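Local structure of beta-lactamase (Francisella tularensis subsp. tularensis, 3P09) at residues Gly40-Asn45 with Ala180-Ile185; Lys67-Gly72 with Lys145-Leu150; Ile156-Glu161 with Ser171-Thr176; Cys233-Ala238 with Asn263-Pro268. The protein probably hydrolyses beta-lactams to substituted beta-amino acids, as a class A beta-lactamase, an activity associated with antibiotic resistance. All coordinates share one frame; numbering follows the deposited sequence.

Following the chain from the N terminus, contact 1 opens first, on strand 38-44. It closes on helix 178-190, and its large loop encloses contacts 2 and 3. Within that loop, contact 2 joins helix 66-80 to helix 140-149. Contact 3 follows in series and closes a short loop between residues 156-161 and strand 175-176. Contact 4 comes last, joining the loops that follow strands 225-232 and 253-260. No loops cross. Contact 1 packs a helix on the five-stranded sheet. Contact 2 packs two helices together, and Phe-68 and Leu-69 of its first helix touch helix 178-190. Contacts 2 and 3 meet through Ile-147 and Ile-157. Contact 4 lies apart, its centre about 23 Å from that of contact 1.

Contact 1 of 4, residues Gly40-Asn45 with Ala180-Ile185; sequences GIYTLN and AITKDI. With SO4 (sulfate ion), chain D.
Thr-182 and Tyr-42 meet through the methyl group of the threonine. Thr-182 CG2 lies 3.5 Å from Tyr-42 O. The same methyl reaches the edge of the tyrosine ring, in its plane, at 3.9 Å from CD1. Tyr-42 CG is anti to the backbone N (chi1 -162°), which runs the ring along the side of the strand that faces the helix. Leu-44 points the same way. Its CD1 packs 3.7 Å from Lys-183 CA and 3.8 Å from Lys-183 CG. The lysine touches with the first part of its chain; a bend at chi3 turns the rest away from the leucine, and the residue is exposed.

This is a helix lying on a beta-sheet, as in the alpha/beta domain of class A beta-lactamases. The axes of strand 40-44 and helix 180-185 approach to 8.0 Å, and their directions differ by 30°. Alternate strand residues Tyr-42 and Leu-44 face the helix. Ile-41 and Thr-43 point to the other face.

Further out, Thr-182 OG1 is hydrogen-bonded to Pro-178 O, one turn earlier in the helix. That bond goes with the methyl being turned to the strand. The strand is held in the sheet by backbone bonds of Tyr-42 with Gly-256 and of Leu-44 with Ala-254. Thr-182 also touches Ala-254. At the far end of the ring, Tyr-42 OH donates to a sulfate ion, probably from the crystallisation liquor. The modelled distance from OH to O3 is very short, so its exact value is doubtful. Lys-53 NZ also binds this sulfate.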
loop_
_atom_site.group_PDB
_atom_site.type_symbol
_atom_site.label_atom_id
_atom_site.label_comp_id
_atom_site.label_asym_id
_atom_site.label_seq_id
_atom_site.Cartn_x
_atom_site.Cartn_y
_atom_site.Cartn_z
ATOM N N GLY A 40 -4.766 13.007 2.610
ATOM C CA GLY A 40 -4.214 13.135 1.272
ATOM C C GLY A 40 -4.919 12.149 0.368
ATOM O O GLY A 40 -5.105 10.990 0.738
ATOM N N ILE A 41 -5.310 12.613 -0.813
ATOM C CA ILE A 41 -6.170 11.860 -1.714
ATOM C C ILE A 41 -5.645 11.969 -3.147
ATOM O O ILE A 41 -5.298 13.059 -3.608
ATOM C CB ILE A 41 -7.611 12.459 -1.737
ATOM C CG1 ILE A 41 -8.237 12.520 -0.335
ATOM C CG2 ILE A 41 -8.499 11.710 -2.725
ATOM C CD1 ILE A 41 -8.253 11.229 0.398
ATOM N N TYR A 42 -5.581 10.853 -3.859
ATOM C CA TYR A 42 -5.321 10.927 -5.286
ATOM C C TYR A 42 -6.052 9.814 -6.002
ATOM O O TYR A 42 -6.074 8.676 -5.527
ATOM C CB TYR A 42 -3.824 10.846 -5.580
ATOM C CG TYR A 42 -3.460 11.345 -6.973
ATOM C CD1 TYR A 42 -3.143 10.458 -7.987
ATOM C CD2 TYR A 42 -3.438 12.708 -7.262
ATOM C CE1 TYR A 42 -2.808 10.907 -9.246
ATOM C CE2 TYR A 42 -3.106 13.164 -8.521
ATOM C CZ TYR A 42 -2.797 12.256 -9.509
ATOM O OH TYR A 42 -2.466 12.687 -10.768
ATOM N N THR A 43 -6.663 10.135 -7.138
ATOM C CA THR A 43 -7.266 9.094 -7.971
ATOM C C THR A 43 -6.622 9.113 -9.343
ATOM O O THR A 43 -6.192 10.165 -9.821
ATOM C CB THR A 43 -8.747 9.322 -8.191
ATOM O OG1 THR A 43 -8.918 10.520 -8.962
ATOM C CG2 THR A 43 -9.460 9.458 -6.877
ATOM N N LEU A 44 -6.566 7.956 -9.989
ATOM C CA LEU A 44 -5.945 7.877 -11.296
ATOM C C LEU A 44 -6.848 7.085 -12.216
ATOM O O LEU A 44 -7.183 5.941 -11.918
ATOM C CB LEU A 44 -4.590 7.190 -11.196
ATOM C CG LEU A 44 -3.369 7.951 -11.682
ATOM C CD1 LEU A 44 -2.264 6.958 -11.932
ATOM C CD2 LEU A 44 -3.686 8.716 -12.939
ATOM N N ASN A 45 -7.235 7.706 -13.327
ATOM C CA ASN A 45 -8.059 7.068 -14.348
ATOM C C ASN A 45 -7.236 6.534 -15.515
ATOM O O ASN A 45 -6.056 6.849 -15.666
ATOM C CB ASN A 45 -9.119 8.043 -14.868
ATOM C CG ASN A 45 -10.475 7.830 -14.224
ATOM O OD1 ASN A 45 -10.815 8.470 -13.227
ATOM N ND2 ASN A 45 -11.259 6.922 -14.795
ATOM N N ALA A 180 2.266 10.002 -5.700
ATOM C CA ALA A 180 3.307 9.059 -6.069
ATOM C C ALA A 180 2.864 7.621 -5.834
ATOM O O ALA A 180 3.046 6.749 -6.694
ATOM C CB ALA A 180 4.618 9.360 -5.309
ATOM N N ILE A 181 2.291 7.372 -4.664
ATOM C CA ILE A 181 1.962 6.008 -4.275
ATOM C C ILE A 181 0.790 5.482 -5.098
ATOM O O ILE A 181 0.720 4.297 -5.376
ATOM C CB ILE A 181 1.653 5.888 -2.776
ATOM C CG1 ILE A 181 1.795 4.429 -2.334
ATOM C CG2 ILE A 181 0.259 6.453 -2.455
ATOM C CD1 ILE A 181 3.232 3.931 -2.442
ATOM N N THR A 182 -0.097 6.378 -5.529
ATOM C CA THR A 182 -1.270 5.988 -6.313
ATOM C C THR A 182 -0.890 5.739 -7.774
ATOM O O THR A 182 -1.349 4.779 -8.379
ATOM C CB THR A 182 -2.404 7.057 -6.215
ATOM O OG1 THR A 182 -2.816 7.182 -4.854
ATOM C CG2 THR A 182 -3.629 6.661 -7.040
ATOM N N LYS A 183 -0.065 6.609 -8.347
ATOM C CA LYS A 183 0.522 6.326 -9.656
ATOM C C LYS A 183 1.266 4.975 -9.627
ATOM O O LYS A 183 1.222 4.208 -10.589
ATOM C CB LYS A 183 1.455 7.465 -10.100
ATOM C CG LYS A 183 0.711 8.759 -10.476
ATOM C CD LYS A 183 1.589 9.750 -11.257
ATOM C CE LYS A 183 2.947 9.899 -10.634
ATOM N NZ LYS A 183 3.915 10.597 -11.543
ATOM N N ASP A 184 1.931 4.675 -8.514
ATOM C CA ASP A 184 2.681 3.417 -8.401
ATOM C C ASP A 184 1.792 2.183 -8.502
ATOM O O ASP A 184 2.103 1.245 -9.227
ATOM C CB ASP A 184 3.432 3.336 -7.072
ATOM C CG ASP A 184 4.637 4.252 -7.022
ATOM O OD1 ASP A 184 5.068 4.746 -8.093
ATOM O OD2 ASP A 184 5.157 4.465 -5.906
ATOM N N ILE A 185 0.703 2.170 -7.743
ATOM C CA ILE A 185 -0.141 0.977 -7.731
ATOM C C ILE A 185 -0.821 0.818 -9.088
ATOM O O ILE A 185 -1.000 -0.294 -9.573
ATOM C CB ILE A 185 -1.174 1.000 -6.568
ATOM C CG1 ILE A 185 -1.657 -0.425 -6.260
ATOM C CG2 ILE A 185 -2.346 1.914 -6.888
ATOM C CD1 ILE A 185 -2.474 -0.524 -4.963
HETATM S S SO4 D . -2.760 16.048 -11.601
HETATM O O1 SO4 D . -4.180 15.713 -11.674
HETATM O O2 SO4 D . -2.603 17.421 -11.130
HETATM O O3 SO4 D . -2.077 15.151 -10.677
HETATM O O4 SO4 D . -2.163 15.922 -12.928
#

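Contact 2 of 4, residues Lys67-Gly72 with Lys145-Leu150; sequences KFLLVG and KFIKKL
Gly-72 meets the ring of Phe-146 while its own N gives a hydrogen bond to Phe-68 O (2.9 Å), an ordinary bond of helix 66-80. Gly-72 has no side chain, and the ring comes right up to the helix backbone. Phe-146 CE2 lies 3.6 Å from Gly-72 C, and Phe-146 CZ lies 3.6 Å from Gly-72 O. The ring also reaches back one turn, with CE2 3.8 Å from Leu-69 O. With chi1 at 178°, the Phe-146 ring swings away from its own backbone N and over to this patch of backbone.

Leu-69 supplies the apolar half of the contact. Its two methyls go to different partners. CD1 touches Ile-147 CD1 at 3.9 Å, and the two side chains cross at about a right angle. CD2 touches Leu-150 CD1, also at 3.9 Å. All five touching residues are buried.

The helix segments 67-72 and 145-149 are nearly perpendicular, at 88°, with their axes 10.0 Å apart. Lys-149 adds a polar tie between the same two helices, a salt bridge to Asp-76. Lys-67 lies away from the packing. Its NZ is hydrogen-bonded to Ser-64 OG and Ser-125 O, consistent with the SxxK motif of class A enzymes.

Other parts of the fold complete the surroundings. Phe-146 and Leu-150 touch Ile-193 in a loop, and Phe-146 also touches Leu-188. Phe-68 packs on Ile-181 and Ile-185 of helix 178-190. Val-71 faces helix 115-123, and Leu-70 faces helix 127-137.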
loop_
_atom_site.group_PDB
_atom_site.type_symbol
_atom_site.label_atom_id
_atom_site.label_comp_id
_atom_site.label_asym_id
_atom_site.label_seq_id
_atom_site.Cartn_x
_atom_site.Cartn_y
_atom_site.Cartn_z
ATOM N N LYS A 67 4.790 -2.386 1.292
ATOM C CA LYS A 67 4.825 -3.809 0.940
ATOM C C LYS A 67 4.335 -4.107 -0.491
ATOM O O LYS A 67 4.739 -5.107 -1.077
ATOM C CB LYS A 67 4.091 -4.661 1.993
ATOM C CG LYS A 67 4.834 -4.670 3.337
ATOM C CD LYS A 67 3.949 -5.130 4.497
ATOM C CE LYS A 67 4.736 -5.039 5.815
ATOM N NZ LYS A 67 3.867 -5.367 6.986
ATOM N N PHE A 68 3.484 -3.257 -1.064
ATOM C CA PHE A 68 3.069 -3.517 -2.449
ATOM C C PHE A 68 4.150 -3.128 -3.458
ATOM O O PHE A 68 4.264 -3.736 -4.526
ATOM C CB PHE A 68 1.673 -2.937 -2.796
ATOM C CG PHE A 68 1.676 -1.488 -3.268
ATOM C CD1 PHE A 68 2.145 -1.143 -4.537
ATOM C CD2 PHE A 68 1.143 -0.487 -2.456
ATOM C CE1 PHE A 68 2.119 0.180 -4.977
ATOM C CE2 PHE A 68 1.119 0.853 -2.886
ATOM C CZ PHE A 68 1.606 1.178 -4.150
ATOM N N LEU A 69 4.959 -2.133 -3.113
ATOM C CA LEU A 69 6.123 -1.784 -3.937
ATOM C C LEU A 69 7.141 -2.919 -3.940
ATOM O O LEU A 69 7.748 -3.249 -4.968
ATOM C CB LEU A 69 6.790 -0.527 -3.391
ATOM C CG LEU A 69 5.909 0.712 -3.453
ATOM C CD1 LEU A 69 6.606 1.893 -2.739
ATOM C CD2 LEU A 69 5.625 1.060 -4.897
ATOM N N LEU A 70 7.328 -3.501 -2.766
ATOM C CA LEU A 70 8.255 -4.613 -2.582
ATOM C C LEU A 70 7.824 -5.813 -3.417
ATOM O O LEU A 70 8.639 -6.441 -4.087
ATOM C CB LEU A 70 8.300 -4.995 -1.101
ATOM C CG LEU A 70 9.082 -6.257 -0.727
ATOM C CD1 LEU A 70 10.541 -6.153 -1.184
ATOM C CD2 LEU A 70 8.995 -6.562 0.771
ATOM N N VAL A 71 6.534 -6.131 -3.372
ATOM C CA VAL A 71 6.015 -7.250 -4.148
ATOM C C VAL A 71 6.102 -6.959 -5.650
ATOM O O VAL A 71 6.441 -7.832 -6.449
ATOM C CB VAL A 71 4.594 -7.616 -3.694
ATOM C CG1 VAL A 71 3.903 -8.488 -4.719
ATOM C CG2 VAL A 71 4.681 -8.312 -2.355
ATOM N N GLY A 72 5.834 -5.717 -6.029
ATOM C CA GLY A 72 6.059 -5.303 -7.400
ATOM C C GLY A 72 7.501 -5.557 -7.837
ATOM O O GLY A 72 7.762 -6.088 -8.917
ATOM N N LYS A 145 16.001 1.270 -6.032
ATOM C CA LYS A 145 16.232 1.286 -7.479
ATOM C C LYS A 145 14.944 0.966 -8.249
ATOM O O LYS A 145 14.604 1.628 -9.225
ATOM C CB LYS A 145 17.347 0.303 -7.871
ATOM C CG LYS A 145 18.739 0.776 -7.461
ATOM C CD LYS A 145 19.857 -0.024 -8.146
ATOM C CE LYS A 145 20.033 -1.410 -7.537
ATOM N NZ LYS A 145 21.137 -2.185 -8.187
ATOM N N PHE A 146 14.222 -0.056 -7.810
ATOM C CA PHE A 146 12.980 -0.399 -8.493
ATOM C C PHE A 146 11.944 0.723 -8.399
ATOM O O PHE A 146 11.291 1.070 -9.383
ATOM C CB PHE A 146 12.397 -1.712 -7.969
ATOM C CG PHE A 146 11.091 -2.074 -8.612
ATOM C CD1 PHE A 146 11.061 -2.571 -9.910
ATOM C CD2 PHE A 146 9.902 -1.918 -7.932
ATOM C CE1 PHE A 146 9.867 -2.895 -10.518
ATOM C CE2 PHE A 146 8.701 -2.250 -8.533
ATOM C CZ PHE A 146 8.684 -2.735 -9.831
ATOM N N ILE A 147 11.801 1.299 -7.213
ATOM C CA ILE A 147 10.888 2.418 -7.025
ATOM C C ILE A 147 11.210 3.563 -8.010
ATOM O O ILE A 147 10.309 4.141 -8.636
ATOM C CB ILE A 147 10.926 2.886 -5.558
ATOM C CG1 ILE A 147 10.357 1.783 -4.664
ATOM C CG2 ILE A 147 10.130 4.159 -5.356
ATOM C CD1 ILE A 147 10.456 2.089 -3.190
ATOM N N LYS A 148 12.490 3.871 -8.175
ATOM C CA LYS A 148 12.886 4.882 -9.156
ATOM C C LYS A 148 12.523 4.464 -10.589
ATOM O O LYS A 148 12.095 5.289 -11.390
ATOM C CB LYS A 148 14.383 5.204 -9.036
ATOM C CG LYS A 148 14.690 6.164 -7.889
ATOM C CD LYS A 148 16.048 5.894 -7.252
ATOM C CE LYS A 148 16.144 6.586 -5.892
ATOM N NZ LYS A 148 17.211 6.024 -5.015
ATOM N N LYS A 149 12.683 3.183 -10.903
ATOM C CA LYS A 149 12.320 2.665 -12.227
ATOM C C LYS A 149 10.834 2.879 -12.529
ATOM O O LYS A 149 10.451 3.073 -13.691
ATOM C CB LYS A 149 12.672 1.179 -12.330
ATOM C CG LYS A 149 12.472 0.563 -13.711
ATOM C CD LYS A 149 12.804 -0.931 -13.680
ATOM C CE LYS A 149 12.530 -1.602 -15.027
ATOM N NZ LYS A 149 12.907 -3.051 -15.028
ATOM N N LEU A 150 10.005 2.828 -11.480
ATOM C CA LEU A 150 8.572 3.095 -11.594
ATOM C C LEU A 150 8.262 4.541 -11.947
ATOM O O LEU A 150 7.136 4.854 -12.337
ATOM C CB LEU A 150 7.846 2.763 -10.287
ATOM C CG LEU A 150 7.422 1.323 -10.025
ATOM C CD1 LEU A 150 6.695 1.242 -8.691
ATOM C CD2 LEU A 150 6.531 0.805 -11.147
#

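Contact 3 of 4, residues Ile156-Glu161 with Ser171-Thr176; sequences IITADE and SNINKT
Asn-174 OD1 accepts two hydrogen bonds from Thr-158. The backbone N of Thr-158 donates at 2.9 Å, nearly along the C=O axis. Thr-158 OG1 donates at 3.1 Å from above the carbonyl plane. Two donors on one oxygen hold the amide in place. Backbone bonds join the two segments beside it. Ile-156 N donates to Lys-175 O at 3.1 Å and is nearly straight (167°). Asn-174 N also donates to Ile-156 O, but that bond is weak and bent.

The apolar contacts run along the outer side. Ile-173 CD1 lies 3.8 Å from Ile-156 CG2. Ile-173 CG2 packs 3.8 Å from Thr-158 CG2, the two side chains crossing at about a right angle.

Turns shape residues 171-176. Asn-172 to Lys-175 form a type II turn. Ser-171 OG accepts from Ile-173 N in an ST turn.

The contact closes the neck of what is probably the omega loop of class A enzymes, with Glu-161 on it near Ser-64 and Lys-67. Around it, Ile-157 and Glu-161 touch Phe-66 of helix 66-80, Asp-160 rests on helix 127-137, and Thr-176 pairs with Phe-60 of strand 60-61.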
loop_
_atom_site.group_PDB
_atom_site.type_symbol
_atom_site.label_atom_id
_atom_site.label_comp_id
_atom_site.label_asym_id
_atom_site.label_seq_id
_atom_site.Cartn_x
_atom_site.Cartn_y
_atom_site.Cartn_z
ATOM N N ILE A 156 10.525 7.688 -0.161
ATOM C CA ILE A 156 11.846 7.458 0.405
ATOM C C ILE A 156 11.810 6.381 1.486
ATOM O O ILE A 156 11.337 6.622 2.584
ATOM C CB ILE A 156 12.416 8.725 1.045
ATOM C CG1 ILE A 156 12.347 9.897 0.065
ATOM C CG2 ILE A 156 13.839 8.472 1.493
ATOM C CD1 ILE A 156 13.256 9.726 -1.142
ATOM N N ILE A 157 12.326 5.201 1.173
ATOM C CA ILE A 157 12.324 4.089 2.121
ATOM C C ILE A 157 13.746 3.806 2.597
ATOM O O ILE A 157 14.665 3.642 1.776
ATOM C CB ILE A 157 11.748 2.834 1.466
ATOM C CG1 ILE A 157 10.263 3.043 1.151
ATOM C CG2 ILE A 157 11.941 1.624 2.378
ATOM C CD1 ILE A 157 9.716 2.016 0.226
ATOM N N THR A 158 13.950 3.765 3.913
ATOM C CA THR A 158 15.315 3.617 4.439
ATOM C C THR A 158 15.419 2.473 5.425
ATOM O O THR A 158 16.471 2.266 6.036
ATOM C CB THR A 158 15.811 4.894 5.144
ATOM O OG1 THR A 158 14.947 5.195 6.249
ATOM C CG2 THR A 158 15.845 6.072 4.168
ATOM N N ALA A 159 14.328 1.734 5.585
ATOM C CA ALA A 159 14.325 0.608 6.507
ATOM C C ALA A 159 13.216 -0.383 6.179
ATOM O O ALA A 159 12.300 -0.088 5.413
ATOM C CB ALA A 159 14.193 1.104 7.950
ATOM N N ASP A 160 13.318 -1.570 6.761
ATOM C CA ASP A 160 12.252 -2.550 6.664
ATOM C C ASP A 160 11.469 -2.556 7.979
ATOM O O ASP A 160 11.430 -1.533 8.660
ATOM C CB ASP A 160 12.790 -3.925 6.252
ATOM C CG ASP A 160 13.841 -4.460 7.199
ATOM O OD1 ASP A 160 13.892 -4.002 8.362
ATOM O OD2 ASP A 160 14.602 -5.362 6.775
ATOM N N GLU A 161 10.833 -3.674 8.325
ATOM C CA GLU A 161 9.936 -3.717 9.485
ATOM C C GLU A 161 10.697 -4.051 10.747
ATOM O O GLU A 161 11.537 -4.942 10.734
ATOM C CB GLU A 161 8.829 -4.779 9.290
ATOM C CG GLU A 161 7.727 -4.423 8.278
ATOM C CD GLU A 161 6.657 -3.522 8.864
ATOM O OE1 GLU A 161 6.494 -3.520 10.100
ATOM O OE2 GLU A 161 5.977 -2.812 8.093
ATOM N N SER A 171 10.620 15.435 8.307
ATOM C CA SER A 171 11.487 14.650 7.438
ATOM C C SER A 171 10.655 13.792 6.490
ATOM O O SER A 171 9.641 13.205 6.888
ATOM C CB SER A 171 12.393 13.751 8.276
ATOM O OG SER A 171 13.101 12.844 7.450
ATOM N N ASN A 172 11.086 13.704 5.236
ATOM C CA ASN A 172 10.386 12.861 4.262
ATOM C C ASN A 172 10.851 11.407 4.254
ATOM O O ASN A 172 10.377 10.605 3.461
ATOM C CB ASN A 172 10.471 13.485 2.864
ATOM C CG ASN A 172 9.789 14.840 2.807
ATOM O OD1 ASN A 172 8.836 15.087 3.542
ATOM N ND2 ASN A 172 10.280 15.727 1.947
ATOM N N ILE A 173 11.780 11.080 5.141
ATOM C CA ILE A 173 12.249 9.703 5.282
ATOM C C ILE A 173 11.078 8.797 5.644
ATOM O O ILE A 173 10.272 9.129 6.519
ATOM C CB ILE A 173 13.346 9.588 6.371
ATOM C CG1 ILE A 173 14.556 10.455 6.015
ATOM C CG2 ILE A 173 13.755 8.143 6.592
ATOM C CD1 ILE A 173 15.156 10.157 4.685
ATOM N N ASN A 174 10.994 7.658 4.958
ATOM C CA ASN A 174 9.918 6.679 5.161
ATOM C C ASN A 174 8.537 7.277 4.939
ATOM O O ASN A 174 7.580 6.896 5.595
ATOM C CB ASN A 174 10.043 6.012 6.537
ATOM C CG ASN A 174 11.359 5.253 6.693
ATOM O OD1 ASN A 174 11.959 4.833 5.703
ATOM N ND2 ASN A 174 11.806 5.065 7.932
ATOM N N LYS A 175 8.456 8.224 4.003
ATOM C CA LYS A 175 7.180 8.826 3.624
ATOM C C LYS A 175 6.951 8.751 2.116
ATOM O O LYS A 175 7.879 8.492 1.346
ATOM C CB LYS A 175 7.120 10.282 4.075
ATOM C CG LYS A 175 7.102 10.434 5.591
ATOM C CD LYS A 175 6.769 11.838 6.018
ATOM C CE LYS A 175 6.874 11.985 7.544
ATOM N NZ LYS A 175 6.863 13.424 7.982
ATOM N N THR A 176 5.708 8.960 1.705
ATOM C CA THR A 176 5.386 9.040 0.280
ATOM C C THR A 176 4.311 10.117 0.126
ATOM O O THR A 176 3.874 10.688 1.128
ATOM C CB THR A 176 4.886 7.665 -0.239
ATOM O OG1 THR A 176 4.635 7.736 -1.651
ATOM C CG2 THR A 176 3.607 7.254 0.484
#

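Contact 4 of 4, residues Cys233-Ala238 with Asn263-Pro268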
loop_
_atom_site.group_PDB
_atom_site.type_symbol
_atom_site.label_atom_id
_atom_site.label_comp_id
_atom_site.label_asym_id
_atom_site.label_seq_id
_atom_site.Cartn_x
_atom_site.Cartn_y
_atom_site.Cartn_z
ATOM N N CYS A 233 0.990 2.940 10.930
ATOM C CA CYS A 233 2.283 3.078 11.618
ATOM C C CYS A 233 2.235 2.785 13.117
ATOM O O CYS A 233 3.210 2.274 13.693
ATOM C CB CYS A 233 2.914 4.467 11.382
ATOM S SG CYS A 233 3.697 4.619 9.755
ATOM N N GLY A 234 1.122 3.149 13.748
ATOM C CA GLY A 234 1.012 3.091 15.194
ATOM C C GLY A 234 1.566 4.341 15.850
ATOM O O GLY A 234 1.766 4.383 17.067
ATOM N N GLN A 235 1.830 5.362 15.041
ATOM C CA GLN A 235 2.153 6.677 15.572
ATOM C C GLN A 235 1.684 7.745 14.592
ATOM O O GLN A 235 1.422 7.444 13.430
ATOM C CB GLN A 235 3.648 6.807 15.843
ATOM C CG GLN A 235 4.527 6.476 14.660
ATOM C CD GLN A 235 5.936 7.032 14.809
ATOM O OE1 GLN A 235 6.529 6.983 15.889
ATOM N NE2 GLN A 235 6.472 7.575 13.716
ATOM N N TYR A 236 1.581 8.981 15.076
ATOM C CA TYR A 236 1.088 10.114 14.287
ATOM C C TYR A 236 -0.228 9.793 13.585
ATOM O O TYR A 236 -0.477 10.260 12.464
ATOM C CB TYR A 236 2.143 10.592 13.283
ATOM C CG TYR A 236 3.385 11.131 13.946
ATOM C CD1 TYR A 236 3.356 12.329 14.660
ATOM C CD2 TYR A 236 4.589 10.441 13.867
ATOM C CE1 TYR A 236 4.498 12.823 15.277
ATOM C CE2 TYR A 236 5.734 10.927 14.480
ATOM C CZ TYR A 236 5.685 12.113 15.182
ATOM O OH TYR A 236 6.830 12.590 15.782
ATOM N N ALA A 237 -1.059 9.000 14.256
ATOM C CA ALA A 237 -2.356 8.577 13.729
ATOM C C ALA A 237 -2.273 8.066 12.288
ATOM O O ALA A 237 -3.279 8.047 11.583
ATOM C CB ALA A 237 -3.362 9.727 13.827
ATOM N N ALA A 238 -1.088 7.639 11.851
ATOM C CA ALA A 238 -0.888 7.334 10.428
ATOM C C ALA A 238 -1.715 6.135 10.008
ATOM O O ALA A 238 -1.516 5.019 10.499
ATOM C CB ALA A 238 0.600 7.111 10.104
ATOM N N ASN A 263 1.084 16.492 14.365
ATOM C CA ASN A 263 1.207 17.241 15.620
ATOM C C ASN A 263 1.046 16.408 16.881
ATOM O O ASN A 263 1.119 16.935 17.993
ATOM C CB ASN A 263 0.213 18.401 15.662
ATOM C CG ASN A 263 0.393 19.354 14.507
ATOM O OD1 ASN A 263 1.405 20.048 14.417
ATOM N ND2 ASN A 263 -0.583 19.383 13.604
ATOM N N ASP A 264 0.818 15.110 16.719
ATOM C CA ASP A 264 0.553 14.258 17.868
ATOM C C ASP A 264 1.119 12.861 17.656
ATOM O O ASP A 264 0.469 11.997 17.059
ATOM C CB ASP A 264 -0.953 14.182 18.119
ATOM C CG ASP A 264 -1.288 13.669 19.506
ATOM O OD1 ASP A 264 -0.401 13.072 20.154
ATOM O OD2 ASP A 264 -2.445 13.861 19.948
ATOM N N LYS A 265 2.336 12.639 18.139
ATOM C CA LYS A 265 2.996 11.357 17.929
ATOM C C LYS A 265 2.172 10.208 18.472
ATOM O O LYS A 265 2.122 9.125 17.880
ATOM C CB LYS A 265 4.382 11.342 18.574
ATOM C CG LYS A 265 5.156 10.074 18.274
ATOM C CD LYS A 265 6.598 10.170 18.772
ATOM C CE LYS A 265 7.410 8.976 18.296
ATOM N NZ LYS A 265 8.832 9.078 18.706
ATOM N N ASN A 266 1.522 10.436 19.604
ATOM C CA ASN A 266 0.788 9.356 20.242
ATOM C C ASN A 266 -0.652 9.172 19.780
ATOM O O ASN A 266 -1.347 8.294 20.282
ATOM C CB ASN A 266 0.841 9.502 21.767
ATOM C CG ASN A 266 2.234 9.304 22.308
ATOM O OD1 ASN A 266 3.019 8.533 21.752
ATOM N ND2 ASN A 266 2.555 10.001 23.386
ATOM N N ALA A 267 -1.113 9.988 18.834
ATOM C CA ALA A 267 -2.490 9.824 18.358
ATOM C C ALA A 267 -2.658 8.464 17.674
ATOM O O ALA A 267 -1.814 8.050 16.877
ATOM C CB ALA A 267 -2.893 10.966 17.423
ATOM N N PRO A 268 -3.752 7.758 17.992
ATOM C CA PRO A 268 -3.996 6.420 17.446
ATOM C C PRO A 268 -4.529 6.475 16.015
ATOM O O PRO A 268 -4.957 7.529 15.551
ATOM C CB PRO A 268 -5.063 5.857 18.388
ATOM C CG PRO A 268 -5.801 7.042 18.857
ATOM C CD PRO A 268 -4.788 8.156 18.963
HETATM O O HOH W 1 8.923 11.030 16.240
#
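Tyr-236 sets its CG anti to the carbonyl carbon (chi1 -64°), and Lys-265 sets its CG anti to the backbone N (chi1 -175°). These torsions bring the ring obliquely across the extended lysine chain. Lys-265 CA sits over one face of the ring, 3.7 Å from its centroid, in a CH-pi contact. Farther along, Lys-265 CG is 3.7 Å from Tyr-236 CZ. A water beyond the ring bonds Tyr-236 OH at 2.7 Å and weakly accepts from Lys-265 NZ.

Two backbone hydrogen bonds join the turns. Tyr-236 N donates to Lys-265 O at 2.9 Å, nearly straight. Ala-237 N donates to Ala-267 O at 2.9 Å, more bent (134°). Next to this second bond, Ala-237 CB meets Ala-267 CB at 3.8 Å.

The loop between antiparallel strands 225-232 and 239-246 contains a type I' turn, Gln-235 to Ala-238, and makes a hairpin. A type I turn, Asp-264 to Ala-267, precedes helix 271-289. The disulfide of Cys-233 with Cys-63 ties the hairpin end to the chain just after strand 60-61.

Lys-265 thus meets the ring with its CA and its aliphatic CB and CG. Its ammonium group joins in only through a weak water bond, while the direct hydrogen bonds between the segments run backbone to backbone.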